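Local coordinates for SVP1-like protein 2 (Kluyveromyces lactis, PDB 4EXV) that probably binds phosphoinositides such as phosphatidylinositol 3-phosphate at membranes, through the beta-propeller of the PROPPIN family, at residues A[51-56]-A[68-73]; A[77-82]-A[89-94]; A[105-110]-A[159-164]; A[310-315]-A[332-337]. All blocks are in the same frame, centred on the assembly; numbering follows the deposited sequence.

In the fold
All four contacts belong to one seven-bladed beta-propeller. Contacts 2 and 4 each tie the two outer strands of a blade with backbone hydrogen bonds; contact 4 adds a salt bridge, whereas contact 2 relies on aliphatic packing and a histidine beside an arginine. Contacts 1 and 3 join one blade to the next around a phenylalanine, contact 1 with a hydroxyl-to-backbone hydrogen bond as well, contact 3 by apolar side-chain packing at the surface; the others are partly buried. Contacts 1 and 2 share a blade: strands 67-71 and 77-82 are neighbours, and H79 N lies 2.9 Å from F70 O. I108 of contact 3 packs on L78 and I80 of contact 2, while contact 4 lies apart.

Contact 1: A[51-56]-A[68-73]; sequences QEMPDA and IAFVST
M53 reaches across to F70 at about a right angle, joining two successive blades of the beta-propeller where the chain leaves outer strand 47-52 of one and runs into the next. The methionine chain is bent at chi2 and chi3, and its sulfur comes obliquely to the ring in a Met-aromatic contact, SD lying 3.6 Å from F70 CZ and 59° off the ring normal. CE touches the same end of the ring. F70 has CG set between its own backbone N and carbonyl carbon (chi1 65°), which raises the ring from strand 67-71 toward the loop; CA of A56 approaches CD2, and H79 stacks on the ring from the neighbouring strand.

Farther along, D55 lies over S72 and T73. Its CB is 3.6 Å from S72 OG, and OD1 comes within 3.5 Å of the carbonyl carbon of T73. With an alanine here the carboxylate is gone, and the backbone of T73 would probably lose part of its cover on this side. The main-chain oxygen of D55 is engaged too: S72 CA makes a CA-H...O contact with it, and T73 OG1 donates a hydrogen bond to D55 O at 3.1 Å, arriving from above the carbonyl plane.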
# COMPACT_ATOMS: atom_id res chain seq x y z
N GLN A 51 -9.59 16.30 -14.16
CA GLN A 51 -8.60 17.15 -14.79
C GLN A 51 -8.12 16.47 -16.05
O GLN A 51 -7.57 15.36 -15.99
CB GLN A 51 -7.44 17.38 -13.83
CG GLN A 51 -6.28 18.15 -14.42
CD GLN A 51 -6.73 19.42 -15.12
OE1 GLN A 51 -7.28 20.33 -14.49
NE2 GLN A 51 -6.50 19.48 -16.42
N GLU A 52 -8.35 17.10 -17.20
CA GLU A 52 -8.00 16.45 -18.46
C GLU A 52 -6.51 16.51 -18.68
O GLU A 52 -5.90 17.54 -18.43
CB GLU A 52 -8.79 17.03 -19.65
CG GLU A 52 -10.12 16.30 -19.87
CD GLU A 52 -10.95 16.87 -21.01
OE1 GLU A 52 -10.45 17.77 -21.72
OE2 GLU A 52 -12.10 16.40 -21.20
N MET A 53 -5.94 15.39 -19.10
CA MET A 53 -4.50 15.27 -19.36
C MET A 53 -4.06 14.05 -20.17
O MET A 53 -4.42 12.91 -19.87
CB MET A 53 -3.71 15.33 -18.06
CG MET A 53 -3.42 16.75 -17.62
SD MET A 53 -1.67 17.12 -17.49
CE MET A 53 -1.00 16.09 -18.80
N PRO A 54 -3.26 14.32 -21.20
CA PRO A 54 -2.60 13.33 -22.06
C PRO A 54 -1.42 12.71 -21.34
O PRO A 54 -0.70 13.41 -20.61
CB PRO A 54 -2.06 14.20 -23.19
CG PRO A 54 -1.77 15.52 -22.52
CD PRO A 54 -2.92 15.71 -21.58
N ASP A 55 -1.19 11.41 -21.55
CA ASP A 55 0.05 10.80 -21.08
C ASP A 55 0.12 10.64 -19.56
O ASP A 55 1.20 10.38 -19.02
CB ASP A 55 1.26 11.66 -21.49
CG ASP A 55 1.57 11.59 -22.98
OD1 ASP A 55 1.21 10.57 -23.62
OD2 ASP A 55 2.18 12.55 -23.49
N ALA A 56 -0.99 10.82 -18.87
CA ALA A 56 -1.00 10.58 -17.43
C ALA A 56 -0.83 9.08 -17.25
O ALA A 56 -1.60 8.29 -17.80
CB ALA A 56 -2.29 11.05 -16.82
N ILE A 68 -0.36 16.73 -6.69
CA ILE A 68 -0.51 15.46 -7.38
C ILE A 68 0.76 15.24 -8.20
O ILE A 68 1.35 16.19 -8.70
CB ILE A 68 -1.71 15.49 -8.36
CG1 ILE A 68 -3.03 15.60 -7.59
CG2 ILE A 68 -1.74 14.27 -9.29
CD1 ILE A 68 -3.87 16.78 -8.02
N ALA A 69 1.17 13.99 -8.32
CA ALA A 69 2.32 13.66 -9.14
C ALA A 69 1.89 12.64 -10.18
O ALA A 69 0.99 11.84 -9.92
CB ALA A 69 3.45 13.12 -8.27
N PHE A 70 2.49 12.70 -11.37
CA PHE A 70 2.28 11.67 -12.40
C PHE A 70 3.45 11.53 -13.38
O PHE A 70 4.24 12.45 -13.55
CB PHE A 70 0.96 11.86 -13.13
CG PHE A 70 0.90 13.12 -13.95
CD1 PHE A 70 0.49 14.32 -13.38
CD2 PHE A 70 1.21 13.10 -15.30
CE1 PHE A 70 0.42 15.47 -14.13
CE2 PHE A 70 1.14 14.25 -16.06
CZ PHE A 70 0.74 15.44 -15.48
N VAL A 71 3.54 10.38 -14.03
CA VAL A 71 4.58 10.15 -15.02
C VAL A 71 4.04 10.32 -16.43
O VAL A 71 3.08 9.65 -16.82
CB VAL A 71 5.18 8.74 -14.90
CG1 VAL A 71 6.01 8.40 -16.14
CG2 VAL A 71 6.02 8.63 -13.64
N SER A 72 4.67 11.22 -17.19
CA SER A 72 4.34 11.39 -18.60
C SER A 72 4.76 10.15 -19.38
O SER A 72 5.75 9.47 -19.05
CB SER A 72 5.01 12.65 -19.18
OG SER A 72 4.21 13.24 -20.21
N THR A 73 3.99 9.83 -20.40
CA THR A 73 4.25 8.65 -21.21
C THR A 73 4.22 8.99 -22.70
O THR A 73 4.86 9.97 -23.14
CB THR A 73 3.26 7.50 -20.84
OG1 THR A 73 1.91 7.97 -20.90
CG2 THR A 73 3.56 6.98 -19.42

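Contact 2: A[77-82]-A[89-94]; sequences LLHIWD and ITRVKL
L78 and V92 form an antiparallel hydrogen-bonded pair in the hairpin that ends this propeller blade, with strand 90-93 as its outer edge. L78 N donates a hydrogen bond to V92 O at 2.9 Å, and V92 N returns a bond to L78 O. Farther along, I80 N binds T90 O in a nearly straight bond (172°), and I89 N binds I80 O. On the face that carries L78 and V92, their CB atoms meet at 4.0 Å. I80 and T90 run side by side there, I80 CG1 against T90 CG2, while I80 CG2 touches I89 CG1 at 3.5 Å.

The other face holds H79 and R91, a non-hydrogen-bonded pair whose side chains point the same way. The arginine chain extends from CG to NE, carrying its guanidinium past the imidazole so that H79 CE1 sits over one guanidinium face, 3.5 Å from R91 NH1. The planes stand 70° apart, the histidine presenting its edge. L77 CD2 rests against R91 CB.

In the second shell, I108 of the next blade packs against L78 and I80. D88 accepts a hydrogen bond from H79 ND1 and forms a long, weak ion pair with R91 NE. Its carboxylate probably keeps a proton on ND1 and is likely to soften any repulsion between imidazole and guanidinium.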
# COMPACT_ATOMS: atom_id res chain seq x y z
N LEU A 77 9.21 11.71 -17.90
CA LEU A 77 9.67 12.46 -16.74
C LEU A 77 8.53 12.61 -15.74
O LEU A 77 7.41 12.14 -15.97
CB LEU A 77 10.22 13.83 -17.15
CG LEU A 77 9.57 14.60 -18.31
CD1 LEU A 77 8.05 14.54 -18.30
CD2 LEU A 77 10.06 16.04 -18.29
N LEU A 78 8.80 13.29 -14.63
CA LEU A 78 7.88 13.32 -13.51
C LEU A 78 7.25 14.69 -13.32
O LEU A 78 7.91 15.63 -12.90
CB LEU A 78 8.63 12.91 -12.25
CG LEU A 78 7.84 12.77 -10.95
CD1 LEU A 78 6.71 11.75 -11.09
CD2 LEU A 78 8.79 12.40 -9.81
N HIS A 79 5.96 14.81 -13.61
CA HIS A 79 5.23 16.06 -13.38
C HIS A 79 4.71 16.19 -11.95
O HIS A 79 3.98 15.33 -11.46
CB HIS A 79 4.03 16.17 -14.32
CG HIS A 79 4.37 16.06 -15.78
ND1 HIS A 79 4.67 17.16 -16.55
CD2 HIS A 79 4.45 14.99 -16.60
CE1 HIS A 79 4.92 16.77 -17.79
NE2 HIS A 79 4.79 15.46 -17.84
N ILE A 80 5.07 17.30 -11.31
CA ILE A 80 4.48 17.69 -10.03
C ILE A 80 3.46 18.80 -10.25
O ILE A 80 3.81 19.96 -10.49
CB ILE A 80 5.54 18.17 -9.04
CG1 ILE A 80 6.60 17.07 -8.82
CG2 ILE A 80 4.89 18.63 -7.73
CD1 ILE A 80 6.05 15.77 -8.29
N TRP A 81 2.19 18.44 -10.13
CA TRP A 81 1.07 19.29 -10.45
C TRP A 81 0.58 20.04 -9.21
O TRP A 81 0.54 19.48 -8.12
CB TRP A 81 -0.05 18.40 -10.99
CG TRP A 81 -1.34 19.05 -11.33
CD1 TRP A 81 -2.49 19.03 -10.58
CD2 TRP A 81 -1.66 19.78 -12.52
NE1 TRP A 81 -3.49 19.71 -11.23
CE2 TRP A 81 -3.01 20.18 -12.42
CE3 TRP A 81 -0.93 20.14 -13.66
CZ2 TRP A 81 -3.65 20.91 -13.42
CZ3 TRP A 81 -1.57 20.87 -14.66
CH2 TRP A 81 -2.92 21.25 -14.52
N ASP A 82 0.24 21.31 -9.38
CA ASP A 82 -0.39 22.09 -8.32
C ASP A 82 -1.77 22.45 -8.82
O ASP A 82 -1.91 23.16 -9.80
CB ASP A 82 0.42 23.35 -8.00
CG ASP A 82 -0.47 24.55 -7.65
OD1 ASP A 82 -1.09 24.55 -6.56
OD2 ASP A 82 -0.54 25.50 -8.45
N ILE A 89 4.73 22.50 -11.06
CA ILE A 89 5.65 23.34 -10.33
C ILE A 89 7.05 22.79 -10.51
O ILE A 89 8.03 23.44 -10.17
CB ILE A 89 5.33 23.45 -8.83
CG1 ILE A 89 5.22 22.06 -8.21
CG2 ILE A 89 4.07 24.27 -8.62
CD1 ILE A 89 5.09 22.08 -6.71
N THR A 90 7.12 21.57 -11.04
CA THR A 90 8.39 21.06 -11.51
C THR A 90 8.17 19.84 -12.38
O THR A 90 7.16 19.16 -12.27
CB THR A 90 9.34 20.68 -10.35
OG1 THR A 90 10.68 20.52 -10.84
CG2 THR A 90 8.88 19.38 -9.71
N ARG A 91 9.13 19.60 -13.26
CA ARG A 91 9.26 18.34 -13.97
C ARG A 91 10.60 17.76 -13.50
O ARG A 91 11.52 18.50 -13.22
CB ARG A 91 9.21 18.58 -15.48
CG ARG A 91 7.91 19.24 -15.98
CD ARG A 91 8.13 20.00 -17.31
NE ARG A 91 6.91 20.60 -17.86
CZ ARG A 91 6.26 20.16 -18.95
NH1 ARG A 91 6.72 19.11 -19.63
NH2 ARG A 91 5.16 20.78 -19.36
N VAL A 92 10.69 16.44 -13.37
CA VAL A 92 11.91 15.82 -12.87
C VAL A 92 12.33 14.71 -13.83
O VAL A 92 11.56 13.78 -14.09
CB VAL A 92 11.73 15.24 -11.45
CG1 VAL A 92 12.85 14.28 -11.11
CG2 VAL A 92 11.65 16.35 -10.43
N LYS A 93 13.55 14.81 -14.34
CA LYS A 93 14.01 13.95 -15.44
C LYS A 93 14.26 12.52 -14.94
O LYS A 93 14.96 12.30 -13.95
CB LYS A 93 15.28 14.52 -16.11
CG LYS A 93 15.15 15.94 -16.72
CD LYS A 93 15.59 17.05 -15.74
CE LYS A 93 15.93 18.37 -16.45
NZ LYS A 93 17.38 18.52 -16.85
N LEU A 94 13.67 11.55 -15.64
CA LEU A 94 13.79 10.17 -15.20
C LEU A 94 14.66 9.29 -16.11
O LEU A 94 14.57 9.36 -17.34
CB LEU A 94 12.41 9.55 -15.00
CG LEU A 94 11.74 10.04 -13.71
CD1 LEU A 94 10.40 9.36 -13.48
CD2 LEU A 94 12.68 9.85 -12.51

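Contact 3: A[105-110]-A[159-164]; sequences REFIVV and TRLQTD. With SO4 (sulfate ion), chain D.
F107 projects from its strand toward L161, bridging two neighbouring blades of the beta-propeller. From CB, the side chain turns so that CG lies anti to the carbonyl carbon (chi1 -52°), and this sends the ring out to the chain that follows strand 155-160. At the far end of the ring, CE2 and CZ each lie 4.0 Å from L161 CB. The leucine comes over one face: its CD1 sits almost straight above the ring centre, 4.2 Å from the F107 centroid and 7° off the normal, a CH-pi contact. Over the opposite face lies CB of E106, displaced toward the rim. CZ, the tip, also meets T163 CG2 at 3.9 Å, approached obliquely, and has the carbonyl carbon of Q162 at its edge. The same T163 methyl comes within 4.1 Å of E106 OE1, the two side chains crossing at about a right angle.

F140 and I118 pack against both F107 and L161 and extend this apolar patch between the blades. Just before it, R105 and H63 hold a sulfate ion, probably from the crystallisation liquor. H63 uses NE2, while R105 uses its backbone: R105 N donates to sulfate O2 at 2.7 Å.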
# COMPACT_ATOMS: atom_id res chain seq x y z
N ARG A 105 5.51 14.98 2.59
CA ARG A 105 5.59 16.44 2.54
C ARG A 105 7.03 16.93 2.45
O ARG A 105 7.28 18.13 2.39
CB ARG A 105 4.88 17.09 3.74
CG ARG A 105 3.45 17.53 3.45
CD ARG A 105 2.56 17.41 4.70
NE ARG A 105 1.97 18.69 5.08
CZ ARG A 105 0.66 18.91 5.18
NH1 ARG A 105 -0.22 17.93 4.94
NH2 ARG A 105 0.23 20.11 5.53
N GLU A 106 7.98 16.00 2.42
CA GLU A 106 9.38 16.35 2.25
C GLU A 106 10.22 15.36 1.44
O GLU A 106 11.43 15.52 1.34
CB GLU A 106 10.03 16.62 3.60
CG GLU A 106 9.70 15.57 4.64
CD GLU A 106 9.94 16.07 6.05
OE1 GLU A 106 10.18 17.29 6.20
OE2 GLU A 106 9.88 15.25 6.99
N PHE A 107 9.60 14.34 0.86
CA PHE A 107 10.30 13.45 -0.07
C PHE A 107 9.42 13.02 -1.23
O PHE A 107 8.22 12.81 -1.05
CB PHE A 107 10.85 12.21 0.65
CG PHE A 107 11.66 12.53 1.87
CD1 PHE A 107 12.98 12.96 1.75
CD2 PHE A 107 11.10 12.42 3.14
CE1 PHE A 107 13.74 13.27 2.88
CE2 PHE A 107 11.84 12.73 4.28
CZ PHE A 107 13.17 13.16 4.15
N ILE A 108 10.01 12.91 -2.41
CA ILE A 108 9.43 12.16 -3.51
C ILE A 108 10.27 10.91 -3.68
O ILE A 108 11.49 10.99 -3.83
CB ILE A 108 9.45 12.95 -4.82
CG1 ILE A 108 8.66 14.24 -4.66
CG2 ILE A 108 8.86 12.12 -5.94
CD1 ILE A 108 8.94 15.25 -5.76
N VAL A 109 9.63 9.74 -3.64
CA VAL A 109 10.37 8.50 -3.70
C VAL A 109 9.96 7.71 -4.93
O VAL A 109 8.77 7.46 -5.15
CB VAL A 109 10.21 7.66 -2.42
CG1 VAL A 109 11.13 6.45 -2.47
CG2 VAL A 109 10.51 8.51 -1.19
N VAL A 110 10.95 7.33 -5.73
CA VAL A 110 10.69 6.75 -7.04
C VAL A 110 11.54 5.51 -7.26
O VAL A 110 12.77 5.56 -7.11
CB VAL A 110 11.01 7.74 -8.21
CG1 VAL A 110 9.91 7.73 -9.25
CG2 VAL A 110 11.24 9.14 -7.69
N THR A 159 14.62 1.39 6.91
CA THR A 159 15.29 2.55 7.47
C THR A 159 14.42 3.81 7.44
O THR A 159 13.59 3.98 6.55
CB THR A 159 16.69 2.76 6.80
OG1 THR A 159 17.00 4.16 6.69
CG2 THR A 159 16.72 2.11 5.40
N ARG A 160 14.59 4.67 8.45
CA ARG A 160 13.86 5.93 8.54
C ARG A 160 14.62 6.97 7.74
O ARG A 160 15.85 6.94 7.68
CB ARG A 160 13.77 6.37 10.01
CG ARG A 160 12.45 7.05 10.42
CD ARG A 160 12.42 7.35 11.92
NE ARG A 160 13.00 6.26 12.73
CZ ARG A 160 13.55 6.40 13.94
NH1 ARG A 160 13.60 7.60 14.51
NH2 ARG A 160 14.05 5.35 14.58
N LEU A 161 13.91 7.88 7.09
CA LEU A 161 14.56 9.01 6.46
C LEU A 161 14.54 10.23 7.38
O LEU A 161 13.56 10.49 8.09
CB LEU A 161 13.89 9.37 5.15
CG LEU A 161 13.68 8.24 4.15
CD1 LEU A 161 13.56 8.85 2.77
CD2 LEU A 161 14.84 7.26 4.22
N GLN A 162 15.63 10.99 7.36
CA GLN A 162 15.69 12.24 8.10
C GLN A 162 16.22 13.40 7.27
O GLN A 162 17.29 13.32 6.66
CB GLN A 162 16.57 12.09 9.35
CG GLN A 162 16.20 10.92 10.23
CD GLN A 162 17.35 9.96 10.43
OE1 GLN A 162 18.48 10.22 9.98
NE2 GLN A 162 17.09 8.84 11.10
N THR A 163 15.45 14.49 7.25
CA THR A 163 16.04 15.80 7.05
C THR A 163 16.88 16.04 8.31
O THR A 163 16.79 15.25 9.26
CB THR A 163 14.97 16.89 6.84
OG1 THR A 163 14.02 16.85 7.91
CG2 THR A 163 14.22 16.66 5.52
N ASP A 164 17.66 17.12 8.35
CA ASP A 164 18.72 17.25 9.37
C ASP A 164 19.52 15.95 9.47
O ASP A 164 19.35 15.16 10.41
CB ASP A 164 18.21 17.71 10.75
CG ASP A 164 16.69 17.69 10.86
OD1 ASP A 164 16.02 18.19 9.94
OD2 ASP A 164 16.18 17.17 11.88
S SO4 D . 3.70 13.53 5.53
O1 SO4 D . 4.55 14.55 6.17
O2 SO4 D . 4.02 13.41 4.12
O3 SO4 D . 3.93 12.20 6.13
O4 SO4 D . 2.30 13.95 5.68

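Contact 4: A[310-315]-A[332-337]; sequences RRLADT and NQRNEI
N332 and Q333 both face T315, a classic beta bulge in the antiparallel hairpin of strands 312-321 and 326-336, the two outer strands of the last propeller blade. N332 N reaches T315 O through a weak, bent bond. Q333 O takes a nearly straight bond from T315 N (2.8 Å), and the two side chains run alongside each other, Q333 CB 3.8 Å from T315 CG2.

R334 comes next, on the other face of the sheet, and grips D314 side-on. Its NE meets D314 OD1 at 2.6 Å in the guanidinium plane, and its NH2 meets D314 OD2 at 3.2 Å on the syn lone pair. The bend at chi3 (80°) swings the guanidinium back along the aspartate, and L312 CD2 covers one of its faces, 3.6 Å from R334 NH2. With a leucine in place of R334, the D314 carboxylate would probably be left without its charged mate and L312 without the flat group it packs on.

N335 works through its backbone: N335 O accepts from A313 N at 2.9 Å, and N335 N gives a weak bond back to A313 O. E336 pairs with L312 without hydrogen bonds. At I337 the backbone N donates to R311 O (2.6 Å), and CD1 packs near L312 N; R311 and L312 form a G1 beta bulge opposite W307.

D314 is buried, and its OD2 also receives W307 NE1, while R334 NH2 also binds K285 O. With R310 NH2 only 4.1 Å from R334 NH2, the aspartate probably stays ionised and offsets the crowding of positive charge.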
# COMPACT_ATOMS: atom_id res chain seq x y z
N ARG A 310 -12.93 -3.68 -14.49
CA ARG A 310 -14.37 -3.54 -14.48
C ARG A 310 -14.77 -2.17 -13.94
O ARG A 310 -15.96 -1.86 -13.88
CB ARG A 310 -15.06 -4.65 -13.68
CG ARG A 310 -14.25 -5.94 -13.59
CD ARG A 310 -15.09 -7.15 -13.96
NE ARG A 310 -15.97 -7.61 -12.89
CZ ARG A 310 -17.07 -8.33 -13.11
NH1 ARG A 310 -17.43 -8.65 -14.35
NH2 ARG A 310 -17.83 -8.72 -12.08
N ARG A 311 -13.78 -1.36 -13.56
CA ARG A 311 -14.04 -0.04 -12.99
C ARG A 311 -15.15 -0.14 -11.93
O ARG A 311 -16.18 0.53 -11.99
CB ARG A 311 -14.40 0.97 -14.11
CG ARG A 311 -13.25 1.22 -15.12
CD ARG A 311 -13.70 1.85 -16.46
NE ARG A 311 -13.65 0.89 -17.58
CZ ARG A 311 -13.96 1.17 -18.85
NH1 ARG A 311 -14.37 2.39 -19.20
NH2 ARG A 311 -13.87 0.22 -19.78
N LEU A 312 -14.90 -1.01 -10.94
CA LEU A 312 -15.95 -1.48 -10.05
C LEU A 312 -15.46 -1.50 -8.61
O LEU A 312 -14.33 -1.88 -8.35
CB LEU A 312 -16.33 -2.91 -10.47
CG LEU A 312 -17.28 -3.76 -9.62
CD1 LEU A 312 -18.72 -3.21 -9.66
CD2 LEU A 312 -17.23 -5.22 -10.09
N ALA A 313 -16.31 -1.09 -7.67
CA ALA A 313 -15.91 -1.02 -6.27
C ALA A 313 -16.79 -1.82 -5.30
O ALA A 313 -17.87 -1.35 -4.89
CB ALA A 313 -15.82 0.43 -5.81
N ASP A 314 -16.29 -3.00 -4.93
CA ASP A 314 -16.95 -3.88 -3.96
C ASP A 314 -16.78 -3.38 -2.53
O ASP A 314 -15.66 -3.13 -2.08
CB ASP A 314 -16.36 -5.29 -4.02
CG ASP A 314 -16.82 -6.05 -5.24
OD1 ASP A 314 -17.86 -5.66 -5.81
OD2 ASP A 314 -16.13 -7.03 -5.62
N THR A 315 -17.90 -3.27 -1.82
CA THR A 315 -17.80 -2.96 -0.40
C THR A 315 -18.26 -4.11 0.54
O THR A 315 -19.29 -4.75 0.33
CB THR A 315 -18.33 -1.52 -0.07
OG1 THR A 315 -19.25 -1.56 1.03
CG2 THR A 315 -19.00 -0.88 -1.29
N ASN A 332 -21.76 -5.94 0.91
CA ASN A 332 -22.92 -5.04 0.97
C ASN A 332 -23.40 -4.56 -0.38
O ASN A 332 -24.60 -4.39 -0.60
CB ASN A 332 -22.55 -3.77 1.75
CG ASN A 332 -22.27 -4.04 3.21
OD1 ASN A 332 -22.81 -5.00 3.81
ND2 ASN A 332 -21.41 -3.20 3.81
N GLN A 333 -22.43 -4.30 -1.26
CA GLN A 333 -22.64 -3.36 -2.35
C GLN A 333 -21.57 -3.42 -3.42
O GLN A 333 -20.37 -3.56 -3.12
CB GLN A 333 -22.63 -1.95 -1.78
CG GLN A 333 -23.76 -1.07 -2.24
CD GLN A 333 -23.66 0.31 -1.63
OE1 GLN A 333 -22.76 0.59 -0.81
NE2 GLN A 333 -24.59 1.19 -2.01
N ARG A 334 -22.02 -3.31 -4.67
CA ARG A 334 -21.15 -3.10 -5.83
C ARG A 334 -21.59 -1.84 -6.58
O ARG A 334 -22.75 -1.71 -6.99
CB ARG A 334 -21.18 -4.31 -6.77
CG ARG A 334 -21.32 -5.66 -6.06
CD ARG A 334 -21.04 -6.84 -7.00
NE ARG A 334 -19.61 -7.08 -7.20
CZ ARG A 334 -19.11 -8.06 -7.94
NH1 ARG A 334 -19.92 -8.91 -8.57
NH2 ARG A 334 -17.80 -8.19 -8.06
N ASN A 335 -20.67 -0.90 -6.72
CA ASN A 335 -20.96 0.31 -7.49
C ASN A 335 -19.97 0.44 -8.64
O ASN A 335 -18.78 0.21 -8.47
CB ASN A 335 -20.91 1.55 -6.59
CG ASN A 335 -21.70 1.37 -5.31
OD1 ASN A 335 -22.84 0.88 -5.33
ND2 ASN A 335 -21.09 1.73 -4.19
N GLU A 336 -20.47 0.79 -9.82
CA GLU A 336 -19.58 1.06 -10.94
C GLU A 336 -18.87 2.37 -10.63
O GLU A 336 -19.43 3.24 -9.97
CB GLU A 336 -20.38 1.17 -12.24
CG GLU A 336 -21.61 0.26 -12.30
CD GLU A 336 -22.27 0.25 -13.67
OE1 GLU A 336 -22.16 -0.78 -14.37
OE2 GLU A 336 -22.90 1.27 -14.05
N ILE A 337 -17.62 2.48 -11.06
CA ILE A 337 -16.87 3.73 -10.96
C ILE A 337 -17.15 4.58 -12.19
O ILE A 337 -16.75 4.20 -13.30
CB ILE A 337 -15.35 3.49 -10.95
CG1 ILE A 337 -14.93 2.67 -9.73
CG2 ILE A 337 -14.60 4.81 -11.01
CD1 ILE A 337 -13.48 2.22 -9.82